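Local atomic coordinates of mRNA-binding protein PUF3 (Saccharomyces cerevisiae, PDB entry 3K49), a protein that binds the 3'-untranslated regions of mRNAs, mostly for mitochondrial proteins, recruits them near mitochondria and promotes COX17 mRNA decay through faster deadenylation. Residues 168-173 with 191-196; 23-28 with 55-60; 286-291 with 329-334. One frame throughout, in Å; residues are numbered along the deposited sequence.

Contact 1 (168-173 with 191-196); sequences FILSSL and QRLLEF. With nucleotides of chain B.
L193 pushes its forked end into the shallow trough formed by I169, L170 and L173, and the contacts between 168-173 and 191-196 all run through this leucine. With CG anti to the carbonyl carbon (chi1 -74°) its side chain turns toward helix 167-173, and an extended chi2 spreads the methyls over it. CD1 of L193 meets L173 CD2 tip to tip at 3.6 Å, and the same methyl lies 3.9 Å from L170 CD1. The other methyl, L193 CD2, packs 3.9 Å from I169 CG2, the two side chains passing at a slant. No hydrogen bond crosses; with the short axes 12.0 Å apart, branched side chains fill the interval. Within 168-173, S172 OG donates to F168 O at 2.6 Å.

Two residues before L193, Q191 points to the RNA instead. Its NE2 donates to N1 of the adenosine nucleotide of chain B at 3.3 Å with an N-H...N angle of 159°, a rather long but fairly straight bond to the Watson-Crick edge of the base. A leucine in place of Q191 would probably leave that N1 without this N-H donor. R192 forms a salt bridge through NH1 to E195 OE2 (3.2 Å), and its NE pairs with E159.

Helix 186-196 thus presents Q191 to the base and L193 to helix 167-173. I158 of helix 150-160 packs on both I169 and L193, I205 of helix 199-207 also touches L193, and V141 and I145 of helix 141-146 lie against L173, so the contact is built into the layers of successive Pumilio repeats.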
loop_
_atom_site.group_PDB
_atom_site.type_symbol
_atom_site.label_atom_id
_atom_site.label_comp_id
_atom_site.label_asym_id
_atom_site.label_seq_id
_atom_site.Cartn_x
_atom_site.Cartn_y
_atom_site.Cartn_z
ATOM N N PHE A 168 -13.304 17.200 -5.106
ATOM C CA PHE A 168 -14.426 16.277 -5.265
ATOM C C PHE A 168 -14.145 14.863 -4.762
ATOM O O PHE A 168 -15.045 14.025 -4.709
ATOM C CB PHE A 168 -14.838 16.217 -6.734
ATOM C CG PHE A 168 -13.705 15.931 -7.661
ATOM C CD1 PHE A 168 -13.358 14.629 -7.966
ATOM C CD2 PHE A 168 -12.974 16.968 -8.221
ATOM C CE1 PHE A 168 -12.302 14.362 -8.823
ATOM C CE2 PHE A 168 -11.915 16.717 -9.086
ATOM C CZ PHE A 168 -11.574 15.412 -9.389
ATOM N N ILE A 169 -12.897 14.584 -4.408
ATOM C CA ILE A 169 -12.580 13.265 -3.886
ATOM C C ILE A 169 -13.098 13.152 -2.452
ATOM O O ILE A 169 -14.017 12.382 -2.173
ATOM C CB ILE A 169 -11.076 12.939 -3.966
ATOM C CG1 ILE A 169 -10.649 12.796 -5.426
ATOM C CG2 ILE A 169 -10.792 11.631 -3.234
ATOM C CD1 ILE A 169 -9.275 12.194 -5.604
ATOM N N LEU A 170 -12.533 13.948 -1.552
ATOM C CA LEU A 170 -12.952 13.913 -0.152
ATOM C C LEU A 170 -14.416 14.307 0.030
ATOM O O LEU A 170 -15.138 13.691 0.815
ATOM C CB LEU A 170 -12.058 14.796 0.720
ATOM C CG LEU A 170 -12.078 14.348 2.173
ATOM C CD1 LEU A 170 -11.625 12.907 2.246
ATOM C CD2 LEU A 170 -11.197 15.225 3.017
ATOM N N SER A 171 -14.856 15.321 -0.707
ATOM C CA SER A 171 -16.226 15.792 -0.588
ATOM C C SER A 171 -17.205 14.674 -0.916
ATOM O O SER A 171 -18.348 14.702 -0.472
ATOM C CB SER A 171 -16.464 16.999 -1.493
ATOM O OG SER A 171 -16.773 16.599 -2.817
ATOM N N SER A 172 -16.755 13.690 -1.687
ATOM C CA SER A 172 -17.604 12.548 -2.039
ATOM C C SER A 172 -17.517 11.455 -0.983
ATOM O O SER A 172 -18.330 10.540 -0.963
ATOM C CB SER A 172 -17.213 11.955 -3.405
ATOM O OG SER A 172 -17.394 12.889 -4.457
ATOM N N LEU A 173 -16.516 11.546 -0.114
ATOM C CA LEU A 173 -16.271 10.485 0.855
ATOM C C LEU A 173 -16.894 10.737 2.228
ATOM O O LEU A 173 -17.123 9.792 2.987
ATOM C CB LEU A 173 -14.768 10.247 1.006
ATOM C CG LEU A 173 -14.158 9.160 0.126
ATOM C CD1 LEU A 173 -14.485 9.430 -1.302
ATOM C CD2 LEU A 173 -12.649 9.097 0.332
ATOM N N GLN A 191 -5.207 5.913 3.005
ATOM C CA GLN A 191 -3.793 6.104 3.248
ATOM C C GLN A 191 -3.179 7.166 2.310
ATOM O O GLN A 191 -2.318 7.947 2.731
ATOM C CB GLN A 191 -3.055 4.761 3.177
ATOM C CG GLN A 191 -3.381 3.862 4.376
ATOM C CD GLN A 191 -2.747 2.476 4.313
ATOM O OE1 GLN A 191 -1.525 2.327 4.270
ATOM N NE2 GLN A 191 -3.590 1.450 4.341
ATOM N N ARG A 192 -3.634 7.218 1.057
ATOM C CA ARG A 192 -3.105 8.221 0.136
ATOM C C ARG A 192 -3.658 9.600 0.464
ATOM O O ARG A 192 -2.922 10.592 0.422
ATOM C CB ARG A 192 -3.382 7.864 -1.331
ATOM C CG ARG A 192 -2.520 6.745 -1.848
ATOM C CD ARG A 192 -1.108 7.234 -2.044
ATOM N NE ARG A 192 -0.267 6.222 -2.683
ATOM C CZ ARG A 192 0.611 5.459 -2.036
ATOM N NH1 ARG A 192 0.766 5.592 -0.727
ATOM N NH2 ARG A 192 1.335 4.562 -2.697
ATOM N N LEU A 193 -4.948 9.665 0.801
ATOM C CA LEU A 193 -5.555 10.957 1.071
ATOM C C LEU A 193 -4.842 11.602 2.255
ATOM O O LEU A 193 -4.538 12.795 2.230
ATOM C CB LEU A 193 -7.056 10.839 1.303
ATOM C CG LEU A 193 -7.842 10.586 0.001
ATOM C CD1 LEU A 193 -9.338 10.376 0.255
ATOM C CD2 LEU A 193 -7.637 11.730 -0.991
ATOM N N LEU A 194 -4.534 10.797 3.271
ATOM C CA LEU A 194 -3.790 11.282 4.426
ATOM C C LEU A 194 -2.387 11.753 4.047
ATOM O O LEU A 194 -1.990 12.839 4.441
ATOM C CB LEU A 194 -3.720 10.216 5.508
ATOM C CG LEU A 194 -5.054 9.894 6.190
ATOM C CD1 LEU A 194 -4.873 8.720 7.133
ATOM C CD2 LEU A 194 -5.587 11.110 6.930
ATOM N N GLU A 195 -1.656 10.951 3.267
ATOM C CA GLU A 195 -0.282 11.275 2.895
ATOM C C GLU A 195 -0.187 12.575 2.090
ATOM O O GLU A 195 0.665 13.416 2.362
ATOM C CB GLU A 195 0.365 10.124 2.112
ATOM C CG GLU A 195 1.814 10.429 1.690
ATOM C CD GLU A 195 2.315 9.582 0.509
ATOM O OE1 GLU A 195 3.380 9.916 -0.072
ATOM O OE2 GLU A 195 1.643 8.590 0.153
ATOM N N PHE A 196 -1.093 12.737 1.129
ATOM C CA PHE A 196 -1.060 13.842 0.180
ATOM C C PHE A 196 -2.020 14.973 0.504
ATOM O O PHE A 196 -1.999 16.009 -0.158
ATOM C CB PHE A 196 -1.370 13.325 -1.241
ATOM C CG PHE A 196 -0.234 12.550 -1.870
ATOM C CD1 PHE A 196 -0.021 11.218 -1.551
ATOM C CD2 PHE A 196 0.622 13.155 -2.764
ATOM C CE1 PHE A 196 1.032 10.506 -2.115
ATOM C CE2 PHE A 196 1.668 12.440 -3.348
ATOM C CZ PHE A 196 1.874 11.116 -3.021
ATOM P P A B 6 -1.201 -10.688 3.489
ATOM O OP1 A B 6 -1.361 -11.854 2.586
ATOM O OP2 A B 6 0.150 -10.108 3.698
ATOM O "O5'" A B 6 -2.148 -9.518 2.959
ATOM C "C5'" A B 6 -3.557 -9.677 2.948
ATOM C "C4'" A B 6 -4.225 -8.398 2.471
ATOM O "O4'" A B 6 -3.912 -7.298 3.364
ATOM C "C3'" A B 6 -3.788 -7.858 1.112
ATOM O "O3'" A B 6 -4.401 -8.592 0.053
ATOM C "C2'" A B 6 -4.306 -6.425 1.183
ATOM O "O2'" A B 6 -5.697 -6.334 0.952
ATOM C "C1'" A B 6 -4.040 -6.076 2.639
ATOM N N9 A B 6 -2.835 -5.284 2.858
ATOM C C8 A B 6 -1.534 -5.721 2.929
ATOM N N7 A B 6 -0.668 -4.763 3.167
ATOM C C5 A B 6 -1.458 -3.620 3.253
ATOM C C6 A B 6 -1.140 -2.265 3.500
ATOM N N6 A B 6 0.110 -1.830 3.699
ATOM N N1 A B 6 -2.153 -1.377 3.532
ATOM C C2 A B 6 -3.400 -1.829 3.318
ATOM N N3 A B 6 -3.823 -3.072 3.068
ATOM C C4 A B 6 -2.789 -3.926 3.053
#

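Contact 2 (23-28 with 55-60); sequences NMSLKD and ASEKEV
Pumilio repeat 1 opens the RNA-binding domain's row of repeats, and here E57, on its helix 55-65, reaches over to S25, L26 and K27 in the segment that leads into it. The CG of E57 lies anti to its carbonyl carbon (chi1 -79°) and the chain then runs on extended, which carries the carboxylate to the start of the short 3-10 turn 26-28. OE1 does the touching: S25 OG is 3.6 Å from E57 OE1, and the backbone N of K27 is 3.7 Å away. L26 N lies slightly farther from E57 OE1, at 4.0 Å. These separations are too long for hydrogen bonds. K27 CB also comes within 3.9 Å of E57 OE1, while L26 is buried, with E57 against part of it and F45 and E49 of helix 40-50 also touching it.

The turn itself is held from within. S25 N donates to D28 OD2 at 2.8 Å with an N-H...O angle of 156°, reaching the carboxylate on its anti side, and D28 N returns a bond to S25 O. On helix 55-65, K58 starts out away from 23-28, and its NZ bonds to F88 O, tying the helix to the following repeat.

The chemistry is one of proximity and charge. The E57 carboxylate faces the amide end of a short helical turn, and K27 NZ stands 5.1 Å from E57 OE1 without forming a salt bridge, so any attraction is probably a weak, undirected electrostatic one.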
loop_
_atom_site.group_PDB
_atom_site.type_symbol
_atom_site.label_atom_id
_atom_site.label_comp_id
_atom_site.label_asym_id
_atom_site.label_seq_id
_atom_site.Cartn_x
_atom_site.Cartn_y
_atom_site.Cartn_z
ATOM N N ASN A 23 17.854 -9.468 -37.553
ATOM C CA ASN A 23 16.498 -9.377 -37.028
ATOM C C ASN A 23 15.661 -8.376 -37.817
ATOM O O ASN A 23 16.174 -7.658 -38.674
ATOM C CB ASN A 23 16.529 -8.980 -35.546
ATOM C CG ASN A 23 15.159 -9.067 -34.880
ATOM O OD1 ASN A 23 14.391 -10.003 -35.118
ATOM N ND2 ASN A 23 14.853 -8.089 -34.031
ATOM N N MET A 24 14.366 -8.334 -37.525
ATOM C CA MET A 24 13.485 -7.352 -38.128
ATOM C C MET A 24 13.561 -6.035 -37.372
ATOM O O MET A 24 14.151 -5.945 -36.290
ATOM C CB MET A 24 12.048 -7.854 -38.108
ATOM C CG MET A 24 11.849 -9.224 -38.716
ATOM S SD MET A 24 10.128 -9.728 -38.578
ATOM C CE MET A 24 9.295 -8.208 -39.032
ATOM N N SER A 25 12.963 -5.009 -37.960
ATOM C CA SER A 25 12.779 -3.745 -37.276
ATOM C C SER A 25 11.397 -3.219 -37.627
ATOM O O SER A 25 10.685 -3.802 -38.442
ATOM C CB SER A 25 13.855 -2.742 -37.686
ATOM O OG SER A 25 13.708 -2.363 -39.044
ATOM N N LEU A 26 11.033 -2.102 -37.022
ATOM C CA LEU A 26 9.697 -1.547 -37.174
ATOM C C LEU A 26 9.302 -1.260 -38.621
ATOM O O LEU A 26 8.109 -1.277 -38.964
ATOM C CB LEU A 26 9.552 -0.295 -36.304
ATOM C CG LEU A 26 9.682 -0.633 -34.813
ATOM C CD1 LEU A 26 9.506 0.599 -33.937
ATOM C CD2 LEU A 26 8.654 -1.711 -34.464
ATOM N N LYS A 27 10.296 -1.013 -39.469
ATOM C CA LYS A 27 10.026 -0.673 -40.859
ATOM C C LYS A 27 9.584 -1.904 -41.641
ATOM O O LYS A 27 9.026 -1.795 -42.725
ATOM C CB LYS A 27 11.257 -0.039 -41.516
ATOM C CG LYS A 27 12.324 -1.036 -41.949
ATOM C CD LYS A 27 13.670 -0.348 -42.129
ATOM C CE LYS A 27 14.781 -1.344 -42.418
ATOM N NZ LYS A 27 16.078 -0.891 -41.815
ATOM N N ASP A 28 9.834 -3.078 -41.084
ATOM C CA ASP A 28 9.506 -4.325 -41.762
ATOM C C ASP A 28 8.035 -4.720 -41.614
ATOM O O ASP A 28 7.549 -5.602 -42.322
ATOM C CB ASP A 28 10.410 -5.449 -41.240
ATOM C CG ASP A 28 11.880 -5.234 -41.606
ATOM O OD1 ASP A 28 12.146 -4.945 -42.792
ATOM O OD2 ASP A 28 12.763 -5.346 -40.720
ATOM N N ALA A 55 12.681 8.827 -34.164
ATOM C CA ALA A 55 11.361 9.415 -34.364
ATOM C C ALA A 55 10.612 8.896 -35.611
ATOM O O ALA A 55 9.411 8.641 -35.568
ATOM C CB ALA A 55 11.478 10.929 -34.413
ATOM N N SER A 56 11.318 8.741 -36.719
ATOM C CA SER A 56 10.671 8.344 -37.966
ATOM C C SER A 56 9.992 6.976 -37.880
ATOM O O SER A 56 8.902 6.769 -38.418
ATOM C CB SER A 56 11.690 8.338 -39.116
ATOM O OG SER A 56 12.216 9.634 -39.329
ATOM N N GLU A 57 10.653 6.026 -37.236
ATOM C CA GLU A 57 10.082 4.700 -37.133
ATOM C C GLU A 57 8.927 4.694 -36.124
ATOM O O GLU A 57 7.941 3.979 -36.291
ATOM C CB GLU A 57 11.149 3.676 -36.765
ATOM C CG GLU A 57 12.004 3.248 -37.945
ATOM C CD GLU A 57 13.033 2.183 -37.586
ATOM O OE1 GLU A 57 13.023 1.115 -38.241
ATOM O OE2 GLU A 57 13.844 2.412 -36.656
ATOM N N LYS A 58 9.041 5.506 -35.085
ATOM C CA LYS A 58 7.961 5.601 -34.113
ATOM C C LYS A 58 6.723 6.221 -34.761
ATOM O O LYS A 58 5.621 5.731 -34.563
ATOM C CB LYS A 58 8.411 6.374 -32.863
ATOM C CG LYS A 58 9.418 5.595 -32.013
ATOM C CD LYS A 58 9.763 6.288 -30.705
ATOM C CE LYS A 58 10.584 7.537 -30.946
ATOM N NZ LYS A 58 11.019 8.136 -29.662
ATOM N N GLU A 59 6.911 7.276 -35.555
ATOM C CA GLU A 59 5.805 7.914 -36.269
ATOM C C GLU A 59 5.064 6.922 -37.132
ATOM O O GLU A 59 3.838 6.897 -37.148
ATOM C CB GLU A 59 6.286 9.063 -37.162
ATOM C CG GLU A 59 6.740 10.316 -36.414
ATOM C CD GLU A 59 7.500 11.291 -37.317
ATOM O OE1 GLU A 59 6.929 11.740 -38.347
ATOM O OE2 GLU A 59 8.673 11.595 -36.993
ATOM N N VAL A 60 5.814 6.095 -37.844
ATOM C CA VAL A 60 5.193 5.198 -38.813
ATOM C C VAL A 60 4.301 4.179 -38.133
ATOM O O VAL A 60 3.193 3.914 -38.603
ATOM C CB VAL A 60 6.222 4.524 -39.758
ATOM C CG1 VAL A 60 5.582 3.386 -40.515
ATOM C CG2 VAL A 60 6.780 5.559 -40.725
#

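Contact 3 (286-291 with 329-334); sequences KILPRD and KKLIVI
This is apolar packing of a loop against a helix near the C-terminal end of the domain: L288 and P289, in the link between helices 277-284 and 292-296, lie against L331 and I332 of the long helix 326-345. No hydrogen bond joins the two segments. L288 works through its CD2 methyl, which sits 3.4 Å from I332 CG1, a snug approach with the two side chains crossing at about a right angle. The same methyl lies 3.9 Å from L331 CB, so it fills the angle between two consecutive residues of the helix.

P289 comes next and meets L331 from another side. Its ring carbon CG rests 3.9 Å from L331 CB, the ring and the leucine slanting past each other. L331 CG is anti to its carbonyl carbon, and chi1 at -37° with an extended chi2 brings CD1 to 3.4 Å from P289 O, a van der Waals contact of a methyl with a carbonyl oxygen. L331 thereby gives up the largest surface of any residue here. L288 and P289 both have polyproline II-like backbones, and the nearest CA pairs across the contact are L288 with I332 and P289 with L331.

Beyond P289 the chain turns into helix 292-296, where D291 is the N-cap: its OD1 takes the backbone N of H294. P289 also touches M304 of helix 303-308 and A295 of helix 292-296, while I287 packs on helix 303-308 too, at M304 and M307. Apolar packing of an inter-helix link on a later long helix is consistent with the all-helical Pumilio solenoid, here where the chain passes into repeat 8.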
loop_
_atom_site.group_PDB
_atom_site.type_symbol
_atom_site.label_atom_id
_atom_site.label_comp_id
_atom_site.label_asym_id
_atom_site.label_seq_id
_atom_site.Cartn_x
_atom_site.Cartn_y
_atom_site.Cartn_z
ATOM N N LYS A 286 2.642 -1.701 31.396
ATOM C CA LYS A 286 1.502 -2.594 31.547
ATOM C C LYS A 286 1.969 -4.041 31.637
ATOM O O LYS A 286 1.253 -4.907 32.143
ATOM C CB LYS A 286 0.536 -2.431 30.368
ATOM C CG LYS A 286 -0.007 -1.021 30.203
ATOM C CD LYS A 286 -0.966 -0.669 31.327
ATOM C CE LYS A 286 -1.556 0.721 31.134
ATOM N NZ LYS A 286 -2.726 0.942 32.030
ATOM N N ILE A 287 3.179 -4.296 31.153
ATOM C CA ILE A 287 3.682 -5.657 31.035
ATOM C C ILE A 287 4.879 -5.906 31.938
ATOM O O ILE A 287 5.163 -7.046 32.302
ATOM C CB ILE A 287 4.092 -5.962 29.585
ATOM C CG1 ILE A 287 2.949 -5.626 28.631
ATOM C CG2 ILE A 287 4.487 -7.423 29.431
ATOM C CD1 ILE A 287 3.270 -5.953 27.197
ATOM N N LEU A 288 5.579 -4.837 32.293
ATOM C CA LEU A 288 6.778 -4.940 33.118
ATOM C C LEU A 288 6.514 -5.518 34.502
ATOM O O LEU A 288 5.660 -5.013 35.236
ATOM C CB LEU A 288 7.444 -3.574 33.256
ATOM C CG LEU A 288 8.572 -3.318 32.264
ATOM C CD1 LEU A 288 9.351 -2.097 32.694
ATOM C CD2 LEU A 288 9.475 -4.539 32.187
ATOM N N PRO A 289 7.245 -6.592 34.855
ATOM C CA PRO A 289 7.256 -7.142 36.217
ATOM C C PRO A 289 7.738 -6.085 37.212
ATOM O O PRO A 289 8.721 -5.389 36.952
ATOM C CB PRO A 289 8.269 -8.292 36.117
ATOM C CG PRO A 289 9.060 -7.998 34.848
ATOM C CD PRO A 289 8.038 -7.426 33.937
ATOM N N ARG A 290 7.052 -5.968 38.342
ATOM C CA ARG A 290 7.278 -4.849 39.254
ATOM C C ARG A 290 8.733 -4.670 39.703
ATOM O O ARG A 290 9.187 -3.542 39.912
ATOM C CB ARG A 290 6.324 -4.935 40.452
ATOM C CG ARG A 290 4.853 -4.888 40.039
ATOM C CD ARG A 290 3.900 -5.015 41.214
ATOM N NE ARG A 290 2.516 -5.113 40.758
ATOM C CZ ARG A 290 1.467 -5.297 41.554
ATOM N NH1 ARG A 290 1.633 -5.405 42.865
ATOM N NH2 ARG A 290 0.247 -5.373 41.037
ATOM N N ASP A 291 9.465 -5.775 39.830
ATOM C CA ASP A 291 10.831 -5.723 40.348
ATOM C C ASP A 291 11.655 -6.943 39.949
ATOM O O ASP A 291 11.151 -7.852 39.295
ATOM C CB ASP A 291 10.803 -5.602 41.873
ATOM C CG ASP A 291 10.029 -6.734 42.533
ATOM O OD1 ASP A 291 10.155 -7.886 42.068
ATOM O OD2 ASP A 291 9.295 -6.475 43.512
ATOM N N LYS A 329 14.127 -2.870 29.960
ATOM C CA LYS A 329 14.827 -3.917 29.223
ATOM C C LYS A 329 15.429 -4.927 30.188
ATOM O O LYS A 329 15.382 -6.134 29.952
ATOM C CB LYS A 329 15.938 -3.299 28.364
ATOM C CG LYS A 329 16.499 -4.215 27.281
ATOM C CD LYS A 329 17.438 -3.456 26.349
ATOM C CE LYS A 329 17.907 -4.330 25.193
ATOM N NZ LYS A 329 18.800 -3.601 24.240
ATOM N N LYS A 330 15.991 -4.414 31.278
ATOM C CA LYS A 330 16.597 -5.243 32.310
ATOM C C LYS A 330 15.622 -6.318 32.786
ATOM O O LYS A 330 15.930 -7.515 32.759
ATOM C CB LYS A 330 17.032 -4.364 33.487
ATOM C CG LYS A 330 18.007 -5.025 34.455
ATOM C CD LYS A 330 18.648 -3.994 35.386
ATOM C CE LYS A 330 19.814 -4.584 36.173
ATOM N NZ LYS A 330 20.609 -3.541 36.889
ATOM N N LEU A 331 14.438 -5.880 33.205
ATOM C CA LEU A 331 13.439 -6.776 33.782
ATOM C C LEU A 331 12.849 -7.739 32.753
ATOM O O LEU A 331 12.497 -8.873 33.079
ATOM C CB LEU A 331 12.319 -5.966 34.440
ATOM C CG LEU A 331 12.766 -4.689 35.159
ATOM C CD1 LEU A 331 11.577 -3.989 35.809
ATOM C CD2 LEU A 331 13.853 -4.982 36.187
ATOM N N ILE A 332 12.746 -7.283 31.510
ATOM C CA ILE A 332 12.143 -8.082 30.455
ATOM C C ILE A 332 13.006 -9.292 30.116
ATOM O O ILE A 332 12.502 -10.406 29.938
ATOM C CB ILE A 332 11.883 -7.231 29.189
ATOM C CG1 ILE A 332 10.792 -6.195 29.474
ATOM C CG2 ILE A 332 11.501 -8.120 28.006
ATOM C CD1 ILE A 332 10.528 -5.237 28.345
ATOM N N VAL A 333 14.311 -9.068 30.032
ATOM C CA VAL A 333 15.238 -10.122 29.646
ATOM C C VAL A 333 15.228 -11.253 30.659
ATOM O O VAL A 333 15.045 -12.422 30.315
ATOM C CB VAL A 333 16.677 -9.591 29.524
ATOM C CG1 VAL A 333 17.643 -10.731 29.241
ATOM C CG2 VAL A 333 16.762 -8.528 28.439
ATOM N N ILE A 334 15.428 -10.889 31.917
ATOM C CA ILE A 334 15.502 -11.864 32.993
ATOM C C ILE A 334 14.240 -12.712 33.075
ATOM O O ILE A 334 14.311 -13.919 33.311
ATOM C CB ILE A 334 15.714 -11.183 34.355
ATOM C CG1 ILE A 334 17.073 -10.483 34.398
ATOM C CG2 ILE A 334 15.595 -12.200 35.480
ATOM C CD1 ILE A 334 17.262 -9.593 35.606
#

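In the fold
The three contacts follow one another along the chain in the order 2, 1, 3 and do not touch, all within the one Pumilio homology domain. Contact 2 lies at the N-terminal end, at the start of repeat 1, contact 1 in the middle at repeats 4 and 5, and contact 3 at the C-terminal end by repeat 8. Contact 1 is about 44 Å from contact 2 and about 43 Å from contact 3, centre to centre, whereas the two outer centres are about 71 Å apart. That is less than the sum, as expected of a curved solenoid. The RNA reaches segment 191-196 through Q191, while its nearest atoms are about 14 and 13 Å from contacts 2 and 3.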